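Local coordinates for protein Non-atp dependent l-selective hydantoinase (Arthrobacter aurescens, PDB 1GKR) that hydrolyses the ring amide of 5-substituted hydantoins, aryl derivatives more readily than alkyl ones, as a homotetrameric enzyme with two zinc ions per subunit, at residues D258-I270 against L301-H313. Sequence-based numbering, arbitrary orientation.
With ZN (zinc ion), chain F.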
loop_
_atom_site.group_PDB
_atom_site.type_symbol
_atom_site.label_atom_id
_atom_site.label_comp_id
_atom_site.label_asym_id
_atom_site.label_seq_id
_atom_site.Cartn_x
_atom_site.Cartn_y
_atom_site.Cartn_z
ATOM N N ASP A 258 4.708 -16.181 -6.855
ATOM C CA ASP A 258 5.749 -16.738 -7.721
ATOM C C ASP A 258 5.587 -16.157 -9.133
ATOM O O ASP A 258 5.348 -16.876 -10.092
ATOM C CB ASP A 258 5.627 -18.268 -7.753
ATOM C CG ASP A 258 6.831 -18.944 -8.392
ATOM O OD1 ASP A 258 7.780 -18.215 -8.741
ATOM O OD2 ASP A 258 6.835 -20.196 -8.541
ATOM N N VAL A 259 5.719 -14.847 -9.251
ATOM C CA VAL A 259 5.564 -14.177 -10.525
ATOM C C VAL A 259 6.842 -13.430 -10.851
ATOM O O VAL A 259 7.532 -12.984 -9.952
ATOM C CB VAL A 259 4.396 -13.201 -10.451
ATOM C CG1 VAL A 259 3.168 -13.947 -10.007
ATOM C CG2 VAL A 259 4.706 -12.077 -9.473
ATOM N N HIS A 260 7.155 -13.290 -12.135
ATOM C CA HIS A 260 8.386 -12.623 -12.542
ATOM C C HIS A 260 8.225 -11.703 -13.725
ATOM O O HIS A 260 7.312 -11.850 -14.535
ATOM C CB HIS A 260 9.418 -13.676 -12.851
ATOM C CG HIS A 260 9.448 -14.751 -11.829
ATOM N ND1 HIS A 260 10.366 -14.773 -10.805
ATOM C CD2 HIS A 260 8.590 -15.771 -11.592
ATOM C CE1 HIS A 260 10.072 -15.759 -9.978
ATOM N NE2 HIS A 260 8.997 -16.379 -10.433
ATOM N N CYS A 261 9.146 -10.764 -13.848
ATOM C CA CYS A 261 9.056 -9.801 -14.924
ATOM C C CYS A 261 10.137 -9.907 -15.991
ATOM O O CYS A 261 11.335 -9.959 -15.699
ATOM C CB CYS A 261 9.064 -8.415 -14.325
ATOM S SG CYS A 261 9.087 -7.170 -15.545
ATOM N N GLU A 262 9.703 -9.948 -17.239
ATOM C CA GLU A 262 10.638 -10.012 -18.345
ATOM C C GLU A 262 10.524 -8.750 -19.175
ATOM O O GLU A 262 9.426 -8.224 -19.367
ATOM C CB GLU A 262 10.338 -11.192 -19.274
ATOM C CG GLU A 262 11.291 -11.255 -20.472
ATOM C CD GLU A 262 10.700 -11.926 -21.698
ATOM O OE1 GLU A 262 9.816 -11.348 -22.367
ATOM O OE2 GLU A 262 11.126 -13.047 -22.002
ATOM N N SER A 263 11.660 -8.242 -19.634
ATOM C CA SER A 263 11.638 -7.111 -20.540
ATOM C C SER A 263 12.720 -7.443 -21.544
ATOM O O SER A 263 13.292 -8.528 -21.486
ATOM C CB SER A 263 11.931 -5.796 -19.850
ATOM O OG SER A 263 11.629 -4.748 -20.750
ATOM N N GLY A 264 13.016 -6.541 -22.465
ATOM C CA GLY A 264 14.026 -6.878 -23.445
ATOM C C GLY A 264 14.763 -5.692 -23.996
ATOM O O GLY A 264 14.331 -4.546 -23.844
ATOM N N PRO A 265 15.883 -5.944 -24.678
ATOM C CA PRO A 265 16.684 -4.864 -25.250
ATOM C C PRO A 265 15.940 -3.885 -26.146
ATOM O O PRO A 265 16.373 -2.752 -26.288
ATOM C CB PRO A 265 17.825 -5.604 -25.949
ATOM C CG PRO A 265 17.280 -6.971 -26.203
ATOM C CD PRO A 265 16.437 -7.268 -25.004
ATOM N N GLN A 266 14.819 -4.295 -26.735
ATOM C CA GLN A 266 14.049 -3.382 -27.595
ATOM C C GLN A 266 13.415 -2.267 -26.782
ATOM O O GLN A 266 13.255 -1.148 -27.265
ATOM C CB GLN A 266 12.896 -4.088 -28.313
ATOM C CG GLN A 266 13.061 -5.553 -28.469
ATOM C CD GLN A 266 12.618 -6.307 -27.252
ATOM O OE1 GLN A 266 11.480 -6.756 -27.170
ATOM N NE2 GLN A 266 13.516 -6.444 -26.288
ATOM N N TYR A 267 13.023 -2.589 -25.557
ATOM C CA TYR A 267 12.371 -1.618 -24.701
ATOM C C TYR A 267 13.358 -0.745 -23.958
ATOM O O TYR A 267 13.025 0.375 -23.578
ATOM C CB TYR A 267 11.453 -2.338 -23.718
ATOM C CG TYR A 267 10.335 -3.060 -24.412
ATOM C CD1 TYR A 267 9.324 -2.351 -25.060
ATOM C CD2 TYR A 267 10.307 -4.453 -24.469
ATOM C CE1 TYR A 267 8.310 -3.009 -25.750
ATOM C CE2 TYR A 267 9.300 -5.128 -25.158
ATOM C CZ TYR A 267 8.304 -4.399 -25.795
ATOM O OH TYR A 267 7.307 -5.055 -26.485
ATOM N N LEU A 268 14.571 -1.251 -23.755
ATOM C CA LEU A 268 15.596 -0.488 -23.048
ATOM C C LEU A 268 16.418 0.405 -23.973
ATOM O O LEU A 268 16.783 1.517 -23.595
ATOM C CB LEU A 268 16.540 -1.430 -22.295
ATOM C CG LEU A 268 15.911 -2.209 -21.139
ATOM C CD1 LEU A 268 16.880 -3.238 -20.616
ATOM C CD2 LEU A 268 15.529 -1.257 -20.047
ATOM N N ASN A 269 16.682 -0.075 -25.187
ATOM C CA ASN A 269 17.494 0.657 -26.153
ATOM C C ASN A 269 16.766 1.435 -27.236
ATOM O O ASN A 269 17.402 1.939 -28.160
ATOM C CB ASN A 269 18.479 -0.306 -26.801
ATOM C CG ASN A 269 19.395 -0.941 -25.790
ATOM O OD1 ASN A 269 20.324 -0.304 -25.297
ATOM N ND2 ASN A 269 19.129 -2.199 -25.449
ATOM N N ILE A 270 15.443 1.530 -27.146
ATOM C CA ILE A 270 14.682 2.283 -28.138
ATOM C C ILE A 270 13.632 3.095 -27.418
ATOM O O ILE A 270 13.112 2.688 -26.380
ATOM C CB ILE A 270 13.984 1.376 -29.149
ATOM C CG1 ILE A 270 14.996 0.446 -29.799
ATOM C CG2 ILE A 270 13.344 2.214 -30.235
ATOM C CD1 ILE A 270 14.355 -0.562 -30.701
ATOM N N LEU A 301 16.184 -1.982 -13.909
ATOM C CA LEU A 301 17.016 -3.080 -14.378
ATOM C C LEU A 301 18.203 -3.278 -13.447
ATOM O O LEU A 301 18.383 -4.346 -12.870
ATOM C CB LEU A 301 17.524 -2.793 -15.792
ATOM C CG LEU A 301 17.833 -3.945 -16.753
ATOM C CD1 LEU A 301 19.065 -3.575 -17.552
ATOM C CD2 LEU A 301 18.057 -5.239 -16.020
ATOM N N GLU A 302 19.012 -2.238 -13.291
ATOM C CA GLU A 302 20.185 -2.330 -12.435
ATOM C C GLU A 302 19.806 -2.591 -10.986
ATOM O O GLU A 302 20.568 -3.210 -10.246
ATOM C CB GLU A 302 21.018 -1.047 -12.536
ATOM C CG GLU A 302 22.294 -0.997 -11.673
ATOM C CD GLU A 302 23.295 -2.137 -11.928
ATOM O OE1 GLU A 302 23.515 -2.521 -13.100
ATOM O OE2 GLU A 302 23.883 -2.637 -10.942
ATOM N N ASN A 303 18.623 -2.145 -10.585
ATOM C CA ASN A 303 18.201 -2.334 -9.211
ATOM C C ASN A 303 17.531 -3.661 -8.875
ATOM O O ASN A 303 17.173 -3.906 -7.724
ATOM C CB ASN A 303 17.315 -1.169 -8.784
ATOM C CG ASN A 303 18.114 0.103 -8.566
ATOM O OD1 ASN A 303 19.145 0.080 -7.901
ATOM N ND2 ASN A 303 17.644 1.215 -9.119
ATOM N N GLY A 304 17.355 -4.519 -9.870
ATOM C CA GLY A 304 16.758 -5.810 -9.594
ATOM C C GLY A 304 15.261 -5.996 -9.753
ATOM O O GLY A 304 14.766 -7.063 -9.402
ATOM N N LEU A 305 14.535 -5.002 -10.263
ATOM C CA LEU A 305 13.093 -5.162 -10.444
ATOM C C LEU A 305 12.735 -5.915 -11.725
ATOM O O LEU A 305 11.607 -6.379 -11.895
ATOM C CB LEU A 305 12.388 -3.814 -10.444
ATOM C CG LEU A 305 12.207 -3.204 -9.059
ATOM C CD1 LEU A 305 13.559 -2.861 -8.491
ATOM C CD2 LEU A 305 11.351 -1.971 -9.156
ATOM N N ILE A 306 13.690 -6.028 -12.634
ATOM C CA ILE A 306 13.450 -6.746 -13.867
ATOM C C ILE A 306 14.161 -8.084 -13.753
ATOM O O ILE A 306 15.376 -8.144 -13.705
ATOM C CB ILE A 306 13.958 -5.931 -15.043
ATOM C CG1 ILE A 306 13.097 -4.667 -15.150
ATOM C CG2 ILE A 306 13.931 -6.765 -16.301
ATOM C CD1 ILE A 306 13.372 -3.821 -16.351
ATOM N N ASP A 307 13.391 -9.158 -13.707
ATOM C CA ASP A 307 13.943 -10.492 -13.530
ATOM C C ASP A 307 14.711 -11.115 -14.680
ATOM O O ASP A 307 15.755 -11.728 -14.460
ATOM C CB ASP A 307 12.827 -11.431 -13.093
ATOM C CG ASP A 307 12.149 -10.945 -11.843
ATOM O OD1 ASP A 307 12.826 -10.965 -10.796
ATOM O OD2 ASP A 307 10.965 -10.524 -11.905
ATOM N N THR A 308 14.201 -10.984 -15.899
ATOM C CA THR A 308 14.881 -11.563 -17.052
ATOM C C THR A 308 14.803 -10.669 -18.274
ATOM O O THR A 308 13.954 -9.782 -18.379
ATOM C CB THR A 308 14.264 -12.913 -17.466
ATOM O OG1 THR A 308 12.928 -12.686 -17.926
ATOM C CG2 THR A 308 14.244 -13.892 -16.302
ATOM N N LEU A 309 15.696 -10.927 -19.213
ATOM C CA LEU A 309 15.732 -10.188 -20.459
ATOM C C LEU A 309 15.587 -11.227 -21.575
ATOM O O LEU A 309 16.244 -12.272 -21.564
ATOM C CB LEU A 309 17.054 -9.437 -20.565
ATOM C CG LEU A 309 17.020 -7.906 -20.553
ATOM C CD1 LEU A 309 15.976 -7.395 -19.600
ATOM C CD2 LEU A 309 18.397 -7.374 -20.184
ATOM N N GLY A 310 14.688 -10.962 -22.512
ATOM C CA GLY A 310 14.477 -11.878 -23.622
ATOM C C GLY A 310 14.433 -11.029 -24.873
ATOM O O GLY A 310 13.904 -9.924 -24.836
ATOM N N SER A 311 14.969 -11.521 -25.980
ATOM C CA SER A 311 14.996 -10.715 -27.200
ATOM C C SER A 311 13.664 -10.549 -27.918
ATOM O O SER A 311 13.352 -9.472 -28.440
ATOM C CB SER A 311 16.002 -11.308 -28.180
ATOM O OG SER A 311 15.585 -12.608 -28.560
ATOM N N ASP A 312 12.871 -11.613 -27.916
ATOM C CA ASP A 312 11.603 -11.629 -28.636
ATOM C C ASP A 312 11.945 -11.502 -30.138
ATOM O O ASP A 312 11.257 -10.839 -30.921
ATOM C CB ASP A 312 10.664 -10.508 -28.188
ATOM C CG ASP A 312 9.242 -10.713 -28.707
ATOM O OD1 ASP A 312 8.867 -11.881 -28.955
ATOM O OD2 ASP A 312 8.494 -9.725 -28.862
ATOM N N HIS A 313 13.050 -12.144 -30.505
ATOM C CA HIS A 313 13.534 -12.209 -31.876
ATOM C C HIS A 313 12.420 -12.834 -32.726
ATOM O O HIS A 313 11.919 -13.917 -32.419
ATOM C CB HIS A 313 14.775 -13.103 -31.914
ATOM C CG HIS A 313 15.252 -13.434 -33.292
ATOM N ND1 HIS A 313 16.153 -12.649 -33.977
ATOM C CD2 HIS A 313 14.964 -14.480 -34.106
ATOM C CE1 HIS A 313 16.406 -13.199 -35.152
ATOM N NE2 HIS A 313 15.698 -14.310 -35.254
HETATM ZN ZN ZN F . 6.993 -12.780 -28.499
HETATM O O HOH W 1 12.938 -13.751 -9.881
HETATM O O HOH W 2 8.490 -6.973 -27.981
HETATM O O HOH W 3 5.834 -10.744 -29.384
#
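Glu262 and Thr308 pair in parallel register, as do Ser263 and Leu309, joining two neighbouring strands of the TIM-barrel amidohydrolase fold. Three backbone bonds close the seam: Thr308 N to Cys261 O, Ser263 N to Thr308 O, and Gly310 N to Ser263 O (3.0 Å). Just before strand 308-309, Asp307 continues the pairing with its side chain. Its CG stands anti to the carbonyl carbon (chi1 -56°), which brings OD2 to Cys261 N at 2.7 Å in a nearly straight bond (169°) on the anti lone pair. OD1 accepts from a water that also meets ND1 of His260 in the ring plane, while NE2 of that ring donates to Asp258 OD1. A leucine in place of Asp307 would probably leave the buried Cys261 N without its acceptor and the bridging water without one of its partners. On one face of the sheet, Thr308 OG1 lies against CB and CG of Glu262, both at 3.3 Å; the hydroxyl is hydrogen-bonded to Glu59, and Glu262 OE1 to the backbone N of His239, a zinc ligand. On the other face, Leu309 CD1 packs over the Ser263 carbonyl, and Leu268 CD1 reaches Leu301 CD1 at 3.8 Å, joining the short helix 265-268 to helix 291-303. Past the strand ends, Gln266 OE1 lies 4.0 Å from Asp312 CB, with the amide and carboxylate planes 66° apart. One water is hydrogen-bonded to Gln266 OE1, Tyr267 OH and Asp312 OD2. The zinc ion shared with His60 and His62 is bound by the other carboxylate oxygen, Asp312 OD1, at 2.1 Å.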